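Local coordinates for protein ferric-chelate reductase (NAD(P)H) (Archaeoglobus fulgidus, PDB 1I0R) that reduces chelated ferric iron to ferrous iron with NADH or NADPH as electron donor, using a bound flavin, and works as a homodimer, at residues Thr71-Ile76 with Ala148-Met153; Glu94-Thr97 with Pro103-Thr106; Val118-Val123 with Thr127-Glu132. One frame throughout, in Å; residues are numbered along the deposited sequence.

Contact 1. Residues Thr71-Ile76 with Ala148-Met153; sequences TPMEFI and ADYHLM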
ATOM      1  N   THR B  71       9.953   4.673 -16.672  1.00 32.28           N
ATOM      2  CA  THR B  71      10.232   3.288 -17.039  1.00 31.20           C
ATOM      3  C   THR B  71       9.507   2.937 -18.339  1.00 31.59           C
ATOM      4  O   THR B  71       8.305   3.138 -18.459  1.00 30.86           O
ATOM      5  CB  THR B  71       9.766   2.309 -15.933  1.00 30.55           C
ATOM      6  OG1 THR B  71      10.480   2.580 -14.718  1.00 28.52           O
ATOM      7  CG2 THR B  71      10.045   0.872 -16.349  1.00 29.32           C
ATOM      8  N   PRO B  72      10.235   2.410 -19.339  1.00 32.04           N
ATOM      9  CA  PRO B  72       9.590   2.051 -20.613  1.00 32.43           C
ATOM     10  C   PRO B  72       8.508   0.976 -20.475  1.00 33.14           C
ATOM     11  O   PRO B  72       8.678   0.001 -19.744  1.00 32.56           O
ATOM     12  CB  PRO B  72      10.763   1.571 -21.470  1.00 32.40           C
ATOM     13  CG  PRO B  72      11.921   2.362 -20.930  1.00 32.53           C
ATOM     14  CD  PRO B  72      11.700   2.287 -19.435  1.00 32.25           C
ATOM     15  N   MET B  73       7.391   1.135 -21.180  1.00 33.65           N
ATOM     16  CA  MET B  73       6.334   0.136 -21.083  1.00 35.31           C
ATOM     17  C   MET B  73       6.828  -1.255 -21.483  1.00 35.62           C
ATOM     18  O   MET B  73       6.341  -2.268 -20.973  1.00 35.46           O
ATOM     19  CB  MET B  73       5.139   0.529 -21.960  1.00 36.46           C
ATOM     20  CG  MET B  73       4.414   1.782 -21.500  1.00 37.90           C
ATOM     21  SD  MET B  73       3.613   1.565 -19.883  1.00 40.25           S
ATOM     22  CE  MET B  73       2.034   0.850 -20.378  1.00 39.92           C
ATOM     23  N   GLU B  74       7.789  -1.307 -22.400  1.00 36.14           N
ATOM     24  CA  GLU B  74       8.321  -2.590 -22.847  1.00 36.62           C
ATOM     25  C   GLU B  74       9.051  -3.301 -21.711  1.00 35.66           C
ATOM     26  O   GLU B  74       8.978  -4.525 -21.583  1.00 35.56           O
ATOM     27  CB  GLU B  74       9.266  -2.400 -24.045  1.00 38.55           C
ATOM     28  CG  GLU B  74      10.199  -1.199 -23.946  1.00 41.66           C
ATOM     29  CD  GLU B  74       9.645   0.048 -24.642  1.00 43.71           C
ATOM     30  OE1 GLU B  74       8.498   0.462 -24.338  1.00 44.60           O
ATOM     31  OE2 GLU B  74      10.367   0.620 -25.500  1.00 44.95           O
ATOM     32  N   PHE B  75       9.743  -2.524 -20.888  1.00 34.56           N
ATOM     33  CA  PHE B  75      10.491  -3.072 -19.761  1.00 33.68           C
ATOM     34  C   PHE B  75       9.499  -3.648 -18.756  1.00 33.36           C
ATOM     35  O   PHE B  75       9.687  -4.743 -18.236  1.00 32.61           O
ATOM     36  CB  PHE B  75      11.333  -1.964 -19.119  1.00 33.27           C
ATOM     37  CG  PHE B  75      12.252  -2.444 -18.027  1.00 33.38           C
ATOM     38  CD1 PHE B  75      13.472  -3.044 -18.329  1.00 33.47           C
ATOM     39  CD2 PHE B  75      11.913  -2.258 -16.690  1.00 32.96           C
ATOM     40  CE1 PHE B  75      14.341  -3.449 -17.320  1.00 33.67           C
ATOM     41  CE2 PHE B  75      12.776  -2.661 -15.669  1.00 33.36           C
ATOM     42  CZ  PHE B  75      13.995  -3.257 -15.983  1.00 33.76           C
ATOM     43  N   ILE B  76       8.432  -2.905 -18.487  1.00 33.30           N
ATOM     44  CA  ILE B  76       7.418  -3.385 -17.561  1.00 33.87           C
ATOM     45  C   ILE B  76       6.814  -4.649 -18.165  1.00 34.58           C
ATOM     46  O   ILE B  76       6.512  -5.614 -17.460  1.00 34.23           O
ATOM     47  CB  ILE B  76       6.334  -2.299 -17.336  1.00 33.41           C
ATOM     48  CG1 ILE B  76       7.000  -1.058 -16.736  1.00 33.18           C
ATOM     49  CG2 ILE B  76       5.236  -2.823 -16.423  1.00 33.36           C
ATOM     50  CD1 ILE B  76       6.109   0.175 -16.625  1.00 32.21           C
ATOM     51  N   ALA B 148      -1.481   4.454 -10.586  1.00 25.22           N
ATOM     52  CA  ALA B 148      -2.440   5.284 -11.297  1.00 26.42           C
ATOM     53  C   ALA B 148      -1.756   5.911 -12.516  1.00 27.34           C
ATOM     54  O   ALA B 148      -2.379   6.022 -13.572  1.00 27.05           O
ATOM     55  CB  ALA B 148      -2.988   6.360 -10.369  1.00 25.63           C
ATOM     56  N   ASP B 149      -0.486   6.304 -12.364  1.00 28.77           N
ATOM     57  CA  ASP B 149       0.307   6.904 -13.454  1.00 30.85           C
ATOM     58  C   ASP B 149       0.388   5.893 -14.588  1.00 32.19           C
ATOM     59  O   ASP B 149       0.106   6.200 -15.743  1.00 31.77           O
ATOM     60  CB  ASP B 149       1.756   7.194 -13.018  1.00 31.80           C
ATOM     61  CG  ASP B 149       1.887   8.393 -12.097  1.00 33.04           C
ATOM     62  OD1 ASP B 149       2.879   8.421 -11.310  1.00 34.00           O
ATOM     63  OD2 ASP B 149       1.038   9.312 -12.171  1.00 33.20           O
ATOM     64  N   TYR B 150       0.809   4.680 -14.236  1.00 33.55           N
ATOM     65  CA  TYR B 150       0.951   3.608 -15.203  1.00 35.76           C
ATOM     66  C   TYR B 150      -0.330   3.427 -16.007  1.00 37.67           C
ATOM     67  O   TYR B 150      -0.306   3.313 -17.236  1.00 37.50           O
ATOM     68  CB  TYR B 150       1.311   2.310 -14.472  1.00 35.27           C
ATOM     69  CG  TYR B 150       1.275   1.080 -15.342  1.00 35.37           C
ATOM     70  CD1 TYR B 150       2.254   0.853 -16.310  1.00 35.39           C
ATOM     71  CD2 TYR B 150       0.230   0.169 -15.233  1.00 35.46           C
ATOM     72  CE1 TYR B 150       2.187  -0.253 -17.150  1.00 35.48           C
ATOM     73  CE2 TYR B 150       0.154  -0.934 -16.062  1.00 35.84           C
ATOM     74  CZ  TYR B 150       1.129  -1.143 -17.014  1.00 35.87           C
ATOM     75  OH  TYR B 150       1.046  -2.261 -17.808  1.00 36.57           O
ATOM     76  N   HIS B 151      -1.453   3.405 -15.306  1.00 40.19           N
ATOM     77  CA  HIS B 151      -2.742   3.230 -15.949  1.00 43.17           C
ATOM     78  C   HIS B 151      -3.067   4.337 -16.944  1.00 44.66           C
ATOM     79  O   HIS B 151      -3.479   4.070 -18.069  1.00 44.66           O
ATOM     80  CB  HIS B 151      -3.832   3.159 -14.895  1.00 44.49           C
ATOM     81  CG  HIS B 151      -4.620   1.896 -14.949  1.00 46.15           C
ATOM     82  ND1 HIS B 151      -4.062   0.662 -14.692  1.00 47.06           N
ATOM     83  CD2 HIS B 151      -5.914   1.668 -15.273  1.00 46.81           C
ATOM     84  CE1 HIS B 151      -4.979  -0.275 -14.858  1.00 47.50           C
ATOM     85  NE2 HIS B 151      -6.111   0.310 -15.211  1.00 47.61           N
ATOM     86  N   LEU B 152      -2.899   5.582 -16.525  1.00 46.72           N
ATOM     87  CA  LEU B 152      -3.179   6.699 -17.412  1.00 49.14           C
ATOM     88  C   LEU B 152      -2.266   6.590 -18.628  1.00 51.10           C
ATOM     89  O   LEU B 152      -2.739   6.526 -19.761  1.00 51.39           O
ATOM     90  CB  LEU B 152      -2.946   8.029 -16.686  1.00 48.49           C
ATOM     91  CG  LEU B 152      -3.886   8.326 -15.512  1.00 48.44           C
ATOM     92  CD1 LEU B 152      -3.430   9.588 -14.801  1.00 48.20           C
ATOM     93  CD2 LEU B 152      -5.323   8.469 -16.013  1.00 48.25           C
ATOM     94  N   MET B 153      -0.959   6.546 -18.384  1.00 53.58           N
ATOM     95  CA  MET B 153       0.019   6.446 -19.459  1.00 56.32           C
ATOM     96  C   MET B 153      -0.335   5.306 -20.402  1.00 58.12           C
ATOM     97  O   MET B 153      -0.465   5.513 -21.610  1.00 58.28           O
ATOM     98  CB  MET B 153       1.425   6.233 -18.886  1.00 56.61           C
ATOM     99  CG  MET B 153       1.894   7.361 -17.972  1.00 57.49           C
ATOM    100  SD  MET B 153       3.499   7.080 -17.172  1.00 58.36           S
ATOM    101  CE  MET B 153       4.554   8.172 -18.135  1.00 58.35           C
TER
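Met73 and Ile76 both touch the CD1 and CE1 atoms of Tyr150, from opposite sides of the ring plane, each obliquely. The methionine makes the closer approach: its terminal methyl CE lies 3.4 Å from Tyr150 CE1, and its sulfur SD sits 4.7 Å from the ring centroid. That sulfur stands 65° off the ring normal, an oblique Met-aromatic contact. Ile76 adds its CD1, 3.9 Å from Tyr150 CD1. No hydrogen bond crosses this interface, which is purely apolar and sulfur-aromatic. The reach comes from the torsions, because the backbones stay well apart, with Met73 CA and Tyr150 CA their nearest pair at 8.7 Å. Tyr150 holds CG anti to its amide nitrogen (chi1 171°), and the Met73 chain, bent at both chi2 and chi3, brings its methyl to the ring. Behind them, Pro72 is the N-cap of helix 73-78 and its carbonyl O accepts the amide of Ile76. Residues 148-153 belong to the NADP(+) binding site, and Ile76 also lies near Ile28 of the FMN site. The contact thus joins the start of helix 73-78 to helix 147-155, while Phe75 packs edge-to-face on His108, just ahead of strand 109-122.

Contact 2. Residues Glu94-Thr97 with Pro103-Thr106; sequences EYKT and PLVT
Tyr95 and Lys96 pair with Val105 and Leu104 in a short antiparallel beta hairpin, strand 95-97 against strand 103-105. The tight part is the backbone. Leu104 N reaches Lys96 O at 2.7 Å, whereas the return bond from Lys96 N to Leu104 O is longer, 3.1 Å. A third bond runs from Thr106 N to Glu94 O. Buried Pro103 and Val105 share one face with Tyr95. They turn to the barrel strand 14-20, where Val105 touches Ile15 and Thr17, and Val105 O accepts the hydroxyl of Ser65. The tyrosine lies more loosely over this face: with CG wedged between the backbone N and the carbonyl carbon (chi1 76°), its ring meets Pro103 obliquely. On the other face, Lys96 runs out extended and ends in a salt bridge with Glu137 of strand 126-138. The hairpin is thereby fastened to the barrel on both faces. At the open end, Glu94 is exposed, and its side chain crosses that of Thr106 at about a right angle, with OE2 nearest OG1, although the position of that hydroxyl is less certain. On the tyrosine's face, Tyr95 CD1 lies 3.9 Å from Pro103 CB.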
ATOM      1  N   GLU B  94      20.011  -4.921 -16.173  1.00 29.64           N
ATOM      2  CA  GLU B  94      21.027  -4.648 -15.171  1.00 29.02           C
ATOM      3  C   GLU B  94      20.533  -5.069 -13.793  1.00 28.10           C
ATOM      4  O   GLU B  94      19.488  -4.607 -13.337  1.00 27.00           O
ATOM      5  CB  GLU B  94      21.371  -3.165 -15.139  1.00 30.34           C
ATOM      6  CG  GLU B  94      22.172  -2.771 -13.896  1.00 33.81           C
ATOM      7  CD  GLU B  94      22.450  -1.276 -13.791  1.00 35.22           C
ATOM      8  OE1 GLU B  94      23.512  -0.838 -14.302  1.00 36.57           O
ATOM      9  OE2 GLU B  94      21.612  -0.539 -13.203  1.00 35.62           O
ATOM     10  N   TYR B  95      21.294  -5.933 -13.129  1.00 27.09           N
ATOM     11  CA  TYR B  95      20.940  -6.412 -11.789  1.00 26.34           C
ATOM     12  C   TYR B  95      22.182  -6.912 -11.067  1.00 25.58           C
ATOM     13  O   TYR B  95      23.260  -7.024 -11.663  1.00 25.35           O
ATOM     14  CB  TYR B  95      19.903  -7.548 -11.874  1.00 27.76           C
ATOM     15  CG  TYR B  95      20.461  -8.896 -12.303  1.00 29.53           C
ATOM     16  CD1 TYR B  95      20.918  -9.807 -11.357  1.00 30.15           C
ATOM     17  CD2 TYR B  95      20.542  -9.249 -13.655  1.00 30.40           C
ATOM     18  CE1 TYR B  95      21.448 -11.043 -11.735  1.00 31.30           C
ATOM     19  CE2 TYR B  95      21.074 -10.490 -14.049  1.00 30.95           C
ATOM     20  CZ  TYR B  95      21.524 -11.375 -13.081  1.00 31.55           C
ATOM     21  OH  TYR B  95      22.077 -12.590 -13.437  1.00 32.87           O
ATOM     22  N   LYS B  96      22.028  -7.210  -9.784  1.00 24.47           N
ATOM     23  CA  LYS B  96      23.120  -7.729  -8.978  1.00 23.44           C
ATOM     24  C   LYS B  96      22.511  -8.728  -8.011  1.00 23.31           C
ATOM     25  O   LYS B  96      21.283  -8.812  -7.880  1.00 23.83           O
ATOM     26  CB  LYS B  96      23.825  -6.594  -8.219  1.00 23.28           C
ATOM     27  CG  LYS B  96      22.945  -5.850  -7.235  1.00 23.41           C
ATOM     28  CD  LYS B  96      23.683  -4.668  -6.660  1.00 24.73           C
ATOM     29  CE  LYS B  96      22.887  -3.993  -5.561  1.00 25.72           C
ATOM     30  NZ  LYS B  96      23.630  -2.814  -5.013  1.00 26.92           N
ATOM     31  N   THR B  97      23.343  -9.506  -7.346  1.00 22.00           N
ATOM     32  CA  THR B  97      22.806 -10.481  -6.412  1.00 21.83           C
ATOM     33  C   THR B  97      23.154 -10.165  -4.964  1.00 21.89           C
ATOM     34  O   THR B  97      24.324  -9.982  -4.602  1.00 21.70           O
ATOM     35  CB  THR B  97      23.300 -11.897  -6.757  1.00 21.90           C
ATOM     36  OG1 THR B  97      22.912 -12.218  -8.099  1.00 22.46           O
ATOM     37  CG2 THR B  97      22.718 -12.920  -5.796  1.00 22.14           C
ATOM     38  N   PRO B 103      17.938 -11.834  -6.999  1.00 22.25           N
ATOM     39  CA  PRO B 103      18.468 -10.892  -7.975  1.00 22.46           C
ATOM     40  C   PRO B 103      17.817  -9.530  -7.707  1.00 22.35           C
ATOM     41  O   PRO B 103      16.587  -9.432  -7.669  1.00 24.22           O
ATOM     42  CB  PRO B 103      18.027 -11.495  -9.314  1.00 23.01           C
ATOM     43  CG  PRO B 103      16.747 -12.137  -8.988  1.00 22.60           C
ATOM     44  CD  PRO B 103      16.988 -12.773  -7.626  1.00 22.29           C
ATOM     45  N   LEU B 104      18.619  -8.495  -7.497  1.00 21.45           N
ATOM     46  CA  LEU B 104      18.087  -7.153  -7.259  1.00 20.92           C
ATOM     47  C   LEU B 104      18.208  -6.381  -8.561  1.00 20.94           C
ATOM     48  O   LEU B 104      19.326  -6.028  -8.982  1.00 21.37           O
ATOM     49  CB  LEU B 104      18.886  -6.449  -6.158  1.00 20.87           C
ATOM     50  CG  LEU B 104      18.864  -7.233  -4.843  1.00 21.58           C
ATOM     51  CD1 LEU B 104      20.024  -6.798  -3.934  1.00 22.38           C
ATOM     52  CD2 LEU B 104      17.487  -7.015  -4.173  1.00 22.26           C
ATOM     53  N   VAL B 105      17.065  -6.129  -9.211  1.00 20.63           N
ATOM     54  CA  VAL B 105      17.068  -5.399 -10.477  1.00 20.24           C
ATOM     55  C   VAL B 105      17.272  -3.905 -10.247  1.00 20.83           C
ATOM     56  O   VAL B 105      16.457  -3.247  -9.589  1.00 20.21           O
ATOM     57  CB  VAL B 105      15.756  -5.625 -11.261  1.00 20.17           C
ATOM     58  CG1 VAL B 105      15.746  -4.787 -12.533  1.00 20.36           C
ATOM     59  CG2 VAL B 105      15.609  -7.093 -11.616  1.00 20.10           C
ATOM     60  N   THR B 106      18.357  -3.362 -10.797  1.00 21.13           N
ATOM     61  CA  THR B 106      18.676  -1.952 -10.616  1.00 22.34           C
ATOM     62  C   THR B 106      18.271  -1.084 -11.786  1.00 22.71           C
ATOM     63  O   THR B 106      18.156   0.140 -11.648  1.00 22.74           O
ATOM     64  CB  THR B 106      20.179  -1.757 -10.343  1.00 22.63           C
ATOM     65  OG1 THR B 106      20.922  -2.434 -11.363  1.00 24.00           O
ATOM     66  CG2 THR B 106      20.562  -2.364  -8.993  1.00 24.05           C
TER

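Contact 3. Residues Val118-Val123 with Thr127-Glu132; sequences VKECDV and TLFVGE
Val118-Asp122 and Thr127-Glu132 run antiparallel, their axes 4.7 Å apart at closest, and the pairing carries a classic beta bulge in which Val118 and Lys119 both face Val130. Val130 O takes a bond from Val118 N at 2.8 Å and a weak one from Lys119 N. Cys121 and Leu128 exchange two backbone bonds, and their CB atoms pack 3.9 Å apart. One sheet face holds Glu120 beside Phe129. Glu120 CG touches Phe129 CD2 at 3.6 Å, and the carboxylate, turned 81° to the ring, sets OE2 at the ring edge, 3.5 Å from Phe129 CE2. The other oxygen, OE1, forms a salt bridge with Lys57 of helix 51-59. With an alanine at Glu120, Lys57 would probably lose this anionic mate and the Phe129 edge the carboxylate packed beside it. Thr127 CG2 lies over one face of that ring, toward its rim, while a water links Thr127 OG1 to Asp122 OD2, which also pairs with Lys48 of the FMN site. On the opposite sheet face, Cys121 and Leu128 meet their own counterparts in the second subunit, and Leu128 touches Cys45 of the FMN site. This is a bulged hairpin of the flavin-binding barrel, placed at the homodimer interface.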
ATOM      1  N   VAL B 118       9.743 -13.525   7.118  1.00 22.54           N
ATOM      2  CA  VAL B 118       9.621 -13.891   8.521  1.00 23.54           C
ATOM      3  C   VAL B 118       8.211 -14.360   8.849  1.00 24.18           C
ATOM      4  O   VAL B 118       7.978 -14.882   9.929  1.00 24.87           O
ATOM      5  CB  VAL B 118       9.992 -12.719   9.464  1.00 23.58           C
ATOM      6  CG1 VAL B 118      11.493 -12.409   9.347  1.00 24.16           C
ATOM      7  CG2 VAL B 118       9.151 -11.491   9.123  1.00 23.87           C
ATOM      8  N   LYS B 119       7.271 -14.173   7.928  1.00 24.20           N
ATOM      9  CA  LYS B 119       5.901 -14.623   8.152  1.00 25.55           C
ATOM     10  C   LYS B 119       5.136 -14.650   6.854  1.00 24.68           C
ATOM     11  O   LYS B 119       5.416 -13.873   5.936  1.00 23.88           O
ATOM     12  CB  LYS B 119       5.167 -13.698   9.133  1.00 26.59           C
ATOM     13  CG  LYS B 119       3.805 -14.243   9.606  1.00 29.03           C
ATOM     14  CD  LYS B 119       3.103 -13.243  10.518  1.00 30.70           C
ATOM     15  CE  LYS B 119       1.728 -13.737  10.995  1.00 31.78           C
ATOM     16  NZ  LYS B 119       1.801 -14.853  11.982  1.00 33.50           N
ATOM     17  N   GLU B 120       4.192 -15.573   6.769  1.00 24.64           N
ATOM     18  CA  GLU B 120       3.339 -15.681   5.602  1.00 25.18           C
ATOM     19  C   GLU B 120       1.898 -15.601   6.076  1.00 25.27           C
ATOM     20  O   GLU B 120       1.516 -16.260   7.035  1.00 25.90           O
ATOM     21  CB  GLU B 120       3.568 -17.001   4.868  1.00 25.59           C
ATOM     22  CG  GLU B 120       4.889 -17.088   4.131  1.00 27.57           C
ATOM     23  CD  GLU B 120       5.054 -18.427   3.417  1.00 28.95           C
ATOM     24  OE1 GLU B 120       4.066 -19.200   3.366  1.00 29.96           O
ATOM     25  OE2 GLU B 120       6.164 -18.708   2.898  1.00 29.76           O
ATOM     26  N   CYS B 121       1.115 -14.772   5.398  1.00 24.59           N
ATOM     27  CA  CYS B 121      -0.282 -14.560   5.717  1.00 24.96           C
ATOM     28  C   CYS B 121      -1.071 -15.045   4.503  1.00 23.35           C
ATOM     29  O   CYS B 121      -1.126 -14.373   3.485  1.00 22.54           O
ATOM     30  CB  CYS B 121      -0.502 -13.065   5.945  1.00 25.64           C
ATOM     31  SG  CYS B 121      -2.172 -12.576   6.390  1.00 31.05           S
ATOM     32  N   ASP B 122      -1.676 -16.224   4.610  1.00 22.76           N
ATOM     33  CA  ASP B 122      -2.443 -16.771   3.501  1.00 22.24           C
ATOM     34  C   ASP B 122      -3.820 -16.115   3.421  1.00 21.40           C
ATOM     35  O   ASP B 122      -4.602 -16.217   4.370  1.00 21.21           O
ATOM     36  CB  ASP B 122      -2.603 -18.274   3.688  1.00 23.58           C
ATOM     37  CG  ASP B 122      -3.155 -18.955   2.456  1.00 25.06           C
ATOM     38  OD1 ASP B 122      -4.248 -18.591   1.969  1.00 25.52           O
ATOM     39  OD2 ASP B 122      -2.471 -19.886   1.964  1.00 28.46           O
ATOM     40  N   VAL B 123      -4.120 -15.449   2.305  1.00 20.19           N
ATOM     41  CA  VAL B 123      -5.414 -14.790   2.163  1.00 20.28           C
ATOM     42  C   VAL B 123      -6.296 -15.342   1.049  1.00 19.80           C
ATOM     43  O   VAL B 123      -7.130 -14.639   0.482  1.00 20.52           O
ATOM     44  CB  VAL B 123      -5.255 -13.252   2.020  1.00 19.66           C
ATOM     45  CG1 VAL B 123      -4.645 -12.690   3.322  1.00 19.42           C
ATOM     46  CG2 VAL B 123      -4.362 -12.911   0.823  1.00 19.64           C
ATOM     47  N   THR B 127      -0.876 -14.861  -1.307  1.00 18.35           N
ATOM     48  CA  THR B 127      -0.160 -14.978  -0.045  1.00 18.16           C
ATOM     49  C   THR B 127       0.484 -13.611   0.203  1.00 17.99           C
ATOM     50  O   THR B 127       1.066 -13.020  -0.720  1.00 17.49           O
ATOM     51  CB  THR B 127       0.989 -16.025  -0.070  1.00 18.40           C
ATOM     52  OG1 THR B 127       0.442 -17.317  -0.345  1.00 20.17           O
ATOM     53  CG2 THR B 127       1.693 -16.073   1.280  1.00 18.98           C
ATOM     54  N   LEU B 128       0.335 -13.086   1.418  1.00 17.29           N
ATOM     55  CA  LEU B 128       1.000 -11.841   1.758  1.00 17.67           C
ATOM     56  C   LEU B 128       2.283 -12.267   2.493  1.00 17.38           C
ATOM     57  O   LEU B 128       2.231 -12.896   3.558  1.00 17.36           O
ATOM     58  CB  LEU B 128       0.117 -10.979   2.679  1.00 19.78           C
ATOM     59  CG  LEU B 128       0.659  -9.573   2.966  1.00 20.97           C
ATOM     60  CD1 LEU B 128       0.555  -8.698   1.769  1.00 22.77           C
ATOM     61  CD2 LEU B 128      -0.120  -8.944   4.081  1.00 23.90           C
ATOM     62  N   PHE B 129       3.442 -11.964   1.907  1.00 16.50           N
ATOM     63  CA  PHE B 129       4.708 -12.335   2.526  1.00 17.11           C
ATOM     64  C   PHE B 129       5.217 -11.161   3.329  1.00 17.24           C
ATOM     65  O   PHE B 129       5.243 -10.053   2.815  1.00 18.56           O
ATOM     66  CB  PHE B 129       5.765 -12.693   1.455  1.00 17.77           C
ATOM     67  CG  PHE B 129       5.428 -13.919   0.656  1.00 18.55           C
ATOM     68  CD1 PHE B 129       4.776 -13.811  -0.573  1.00 19.23           C
ATOM     69  CD2 PHE B 129       5.745 -15.180   1.152  1.00 19.35           C
ATOM     70  CE1 PHE B 129       4.439 -14.964  -1.319  1.00 19.83           C
ATOM     71  CE2 PHE B 129       5.415 -16.338   0.427  1.00 19.39           C
ATOM     72  CZ  PHE B 129       4.765 -16.230  -0.802  1.00 19.66           C
ATOM     73  N   VAL B 130       5.575 -11.395   4.586  1.00 17.20           N
ATOM     74  CA  VAL B 130       6.114 -10.331   5.416  1.00 18.25           C
ATOM     75  C   VAL B 130       7.620 -10.542   5.498  1.00 18.02           C
ATOM     76  O   VAL B 130       8.093 -11.566   5.991  1.00 17.27           O
ATOM     77  CB  VAL B 130       5.527 -10.368   6.831  1.00 19.18           C
ATOM     78  CG1 VAL B 130       6.125  -9.212   7.679  1.00 20.03           C
ATOM     79  CG2 VAL B 130       4.004 -10.196   6.747  1.00 20.36           C
ATOM     80  N   GLY B 131       8.369  -9.578   4.987  1.00 17.63           N
ATOM     81  CA  GLY B 131       9.812  -9.721   5.038  1.00 18.81           C
ATOM     82  C   GLY B 131      10.516  -8.698   5.900  1.00 19.03           C
ATOM     83  O   GLY B 131      10.129  -7.527   5.964  1.00 18.93           O
ATOM     84  N   GLU B 132      11.582  -9.123   6.565  1.00 19.35           N
ATOM     85  CA  GLU B 132      12.353  -8.189   7.360  1.00 20.19           C
ATOM     86  C   GLU B 132      13.405  -7.633   6.396  1.00 20.16           C
ATOM     87  O   GLU B 132      14.108  -8.408   5.755  1.00 19.90           O
ATOM     88  CB  GLU B 132      13.014  -8.914   8.531  1.00 22.45           C
ATOM     89  CG  GLU B 132      13.649  -7.958   9.510  1.00 26.00           C
ATOM     90  CD  GLU B 132      14.171  -8.642  10.774  1.00 28.20           C
ATOM     91  OE1 GLU B 132      13.432  -9.453  11.393  1.00 29.37           O
ATOM     92  OE2 GLU B 132      15.326  -8.348  11.152  1.00 30.54           O
TER
HETATM   93  O   HOH W   1       0.123 -19.487   1.376  1.00 36.84           O

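All three contacts lie within the flavin reductase-like domain. Along the chain, contact 1 closes a long loop that encloses the other two, with contact 2 complete before contact 3 begins. Contact 3 is part of the six-stranded antiparallel barrel itself; contact 2 is a separate two-stranded hairpin against it, and contact 1 joins two helices. The centres of contacts 1 and 2 are about 20 Å apart, yet they touch where Phe75 CZ lies 4.2 Å from Val105 CG1. Contact 3 stands on the opposite side of the chain's centre from contact 1, about 27 Å away between centres. The NADP(+)-binding helix and the subunit interface are thus at well-separated parts of one fold, with FMN-site residues near both.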